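PDB 4KPP: putative uncharacterized protein from Archaeoglobus fulgidus, which probably moves calcium ions across the membrane in exchange for protons, as a member of the sodium/calcium exchanger family. Local coordinates for residues A[230-235]-A[240-245]. Sequence-based numbering, arbitrary orientation.
Sequences GLLETA and IDEFLA
Ala235 and Ala245 face each other where helix 224-237 turns back into helix 242-267, their methyls 4.3 Å apart from CB to CB. Both methyls point toward the opposing segment, and such short side chains let two helices joined by so brief a connection come close. Leu231, one turn before Ala235, reaches Ala245 with the end of its side chain: one branch, CD2, meets the alanine methyl, 4.1 Å from CB, and the other, CD1, its backbone carbonyl. The leucine also touches Ile249 and Ala250 farther along the second helix. At the turn, Ile240 CG2 rests on the backbone of Ala235, 3.6 Å from its CA, and near its methyl, although this isoleucine is poorly ordered.

A mixed contact flanks the alanines. Leu232 CD2 touches the aliphatic part of Glu242, 4.0 Å from its CB, the two side chains crossing nearly at right angles. Glu242 CG stands anti to its own carbonyl carbon (chi1 -66°), and the chain then runs extended, which brings the carboxylate near Leu232 while OE2 forms a salt bridge with Arg236. Tyr99 of helix 96-127 touches both Leu232 and Glu242.

Polar bonds organise each segment separately. Asp241 is the N-cap of the second helix: its short carboxylate can serve a first-turn N-H that has no helical partner, OD1 accepting from Phe243 N at 3.2 Å, nearly straight at 174° but from above the carboxylate plane. In the first helix, the Thr234 hydroxyl bonds back four residues to Gly230 O, which Thr234 N reaches from the opposite face of the carbonyl plane.

Joining consecutive helices of an exchanger domain away from the calcium site, the two segments meet mainly through apolar contacts, with the Glu242–Arg236 salt bridge adding a charged link beside the turn.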
loop_
_atom_site.group_PDB
_atom_site.type_symbol
_atom_site.label_atom_id
_atom_site.label_comp_id
_atom_site.label_asym_id
_atom_site.label_seq_id
_atom_site.Cartn_x
_atom_site.Cartn_y
_atom_site.Cartn_z
ATOM N N GLY A 230 5.732 2.649 -20.190
ATOM C CA GLY A 230 4.706 2.115 -21.065
ATOM C C GLY A 230 3.377 2.797 -20.804
ATOM O O GLY A 230 2.669 3.179 -21.739
ATOM N N LEU A 231 3.039 2.946 -19.527
ATOM C CA LEU A 231 1.826 3.651 -19.124
ATOM C C LEU A 231 1.832 5.086 -19.630
ATOM O O LEU A 231 0.867 5.533 -20.247
ATOM C CB LEU A 231 1.686 3.654 -17.603
ATOM C CG LEU A 231 0.567 2.797 -17.012
ATOM C CD1 LEU A 231 0.521 2.960 -15.502
ATOM C CD2 LEU A 231 -0.777 3.147 -17.636
ATOM N N LEU A 232 2.924 5.798 -19.365
ATOM C CA LEU A 232 3.061 7.190 -19.789
ATOM C C LEU A 232 2.964 7.338 -21.301
ATOM O O LEU A 232 2.355 8.283 -21.797
ATOM C CB LEU A 232 4.380 7.789 -19.291
ATOM C CG LEU A 232 4.497 8.081 -17.794
ATOM C CD1 LEU A 232 5.885 8.610 -17.455
ATOM C CD2 LEU A 232 3.424 9.068 -17.359
ATOM N N GLU A 233 3.568 6.402 -22.025
ATOM C CA GLU A 233 3.528 6.421 -23.481
ATOM C C GLU A 233 2.115 6.173 -23.996
ATOM O O GLU A 233 1.626 6.899 -24.860
ATOM C CB GLU A 233 4.488 5.380 -24.056
ATOM C CG GLU A 233 5.692 5.969 -24.769
ATOM C CD GLU A 233 5.332 6.626 -26.085
ATOM O OE1 GLU A 233 4.809 7.761 -26.069
ATOM O OE2 GLU A 233 5.576 6.002 -27.138
ATOM N N THR A 234 1.468 5.145 -23.456
ATOM C CA THR A 234 0.102 4.801 -23.833
ATOM C C THR A 234 -0.851 5.977 -23.636
ATOM O O THR A 234 -1.677 6.268 -24.502
ATOM C CB THR A 234 -0.409 3.575 -23.034
ATOM O OG1 THR A 234 0.361 2.419 -23.386
ATOM C CG2 THR A 234 -1.870 3.301 -23.335
ATOM N N ALA A 235 -0.720 6.660 -22.504
ATOM C CA ALA A 235 -1.577 7.801 -22.191
ATOM C C ALA A 235 -1.353 8.973 -23.146
ATOM O O ALA A 235 -2.280 9.730 -23.438
ATOM C CB ALA A 235 -1.375 8.241 -20.744
ATOM N N ILE A 240 -5.606 10.745 -23.104
ATOM C CA ILE A 240 -5.703 10.742 -21.647
ATOM C C ILE A 240 -4.554 11.461 -20.935
ATOM O O ILE A 240 -3.381 11.268 -21.261
ATOM C CB ILE A 240 -5.863 9.298 -21.102
ATOM C CG1 ILE A 240 -5.344 9.194 -19.664
ATOM C CG2 ILE A 240 -5.162 8.305 -22.018
ATOM C CD1 ILE A 240 -6.325 8.546 -18.699
ATOM N N ASP A 241 -4.915 12.302 -19.970
ATOM C CA ASP A 241 -3.952 13.001 -19.130
ATOM C C ASP A 241 -3.054 12.021 -18.374
ATOM O O ASP A 241 -3.529 11.049 -17.787
ATOM C CB ASP A 241 -4.686 13.917 -18.146
ATOM C CG ASP A 241 -3.753 14.590 -17.152
ATOM O OD1 ASP A 241 -2.542 14.717 -17.435
ATOM O OD2 ASP A 241 -4.240 15.006 -16.082
ATOM N N GLU A 242 -1.756 12.300 -18.382
ATOM C CA GLU A 242 -0.768 11.423 -17.762
ATOM C C GLU A 242 -0.939 11.301 -16.249
ATOM O O GLU A 242 -0.560 10.290 -15.657
ATOM C CB GLU A 242 0.647 11.907 -18.089
ATOM C CG GLU A 242 1.017 11.806 -19.559
ATOM C CD GLU A 242 2.272 12.585 -19.893
ATOM O OE1 GLU A 242 2.267 13.820 -19.707
ATOM O OE2 GLU A 242 3.264 11.969 -20.337
ATOM N N PHE A 243 -1.506 12.330 -15.627
ATOM C CA PHE A 243 -1.711 12.318 -14.183
ATOM C C PHE A 243 -2.717 11.259 -13.767
ATOM O O PHE A 243 -2.621 10.701 -12.678
ATOM C CB PHE A 243 -2.148 13.691 -13.670
ATOM C CG PHE A 243 -1.005 14.620 -13.401
ATOM C CD1 PHE A 243 -0.212 14.452 -12.275
ATOM C CD2 PHE A 243 -0.716 15.658 -14.271
ATOM C CE1 PHE A 243 0.850 15.305 -12.021
ATOM C CE2 PHE A 243 0.343 16.516 -14.025
ATOM C CZ PHE A 243 1.129 16.340 -12.897
ATOM N N LEU A 244 -3.680 10.980 -14.639
ATOM C CA LEU A 244 -4.677 9.959 -14.356
ATOM C C LEU A 244 -4.042 8.568 -14.363
ATOM O O LEU A 244 -4.403 7.705 -13.561
ATOM C CB LEU A 244 -5.822 10.037 -15.364
ATOM C CG LEU A 244 -6.577 11.370 -15.432
ATOM C CD1 LEU A 244 -7.661 11.319 -16.497
ATOM C CD2 LEU A 244 -7.169 11.749 -14.075
ATOM N N ALA A 245 -3.090 8.360 -15.266
ATOM C CA ALA A 245 -2.385 7.087 -15.359
ATOM C C ALA A 245 -1.454 6.894 -14.162
ATOM O O ALA A 245 -1.454 5.844 -13.525
ATOM C CB ALA A 245 -1.601 7.008 -16.666
#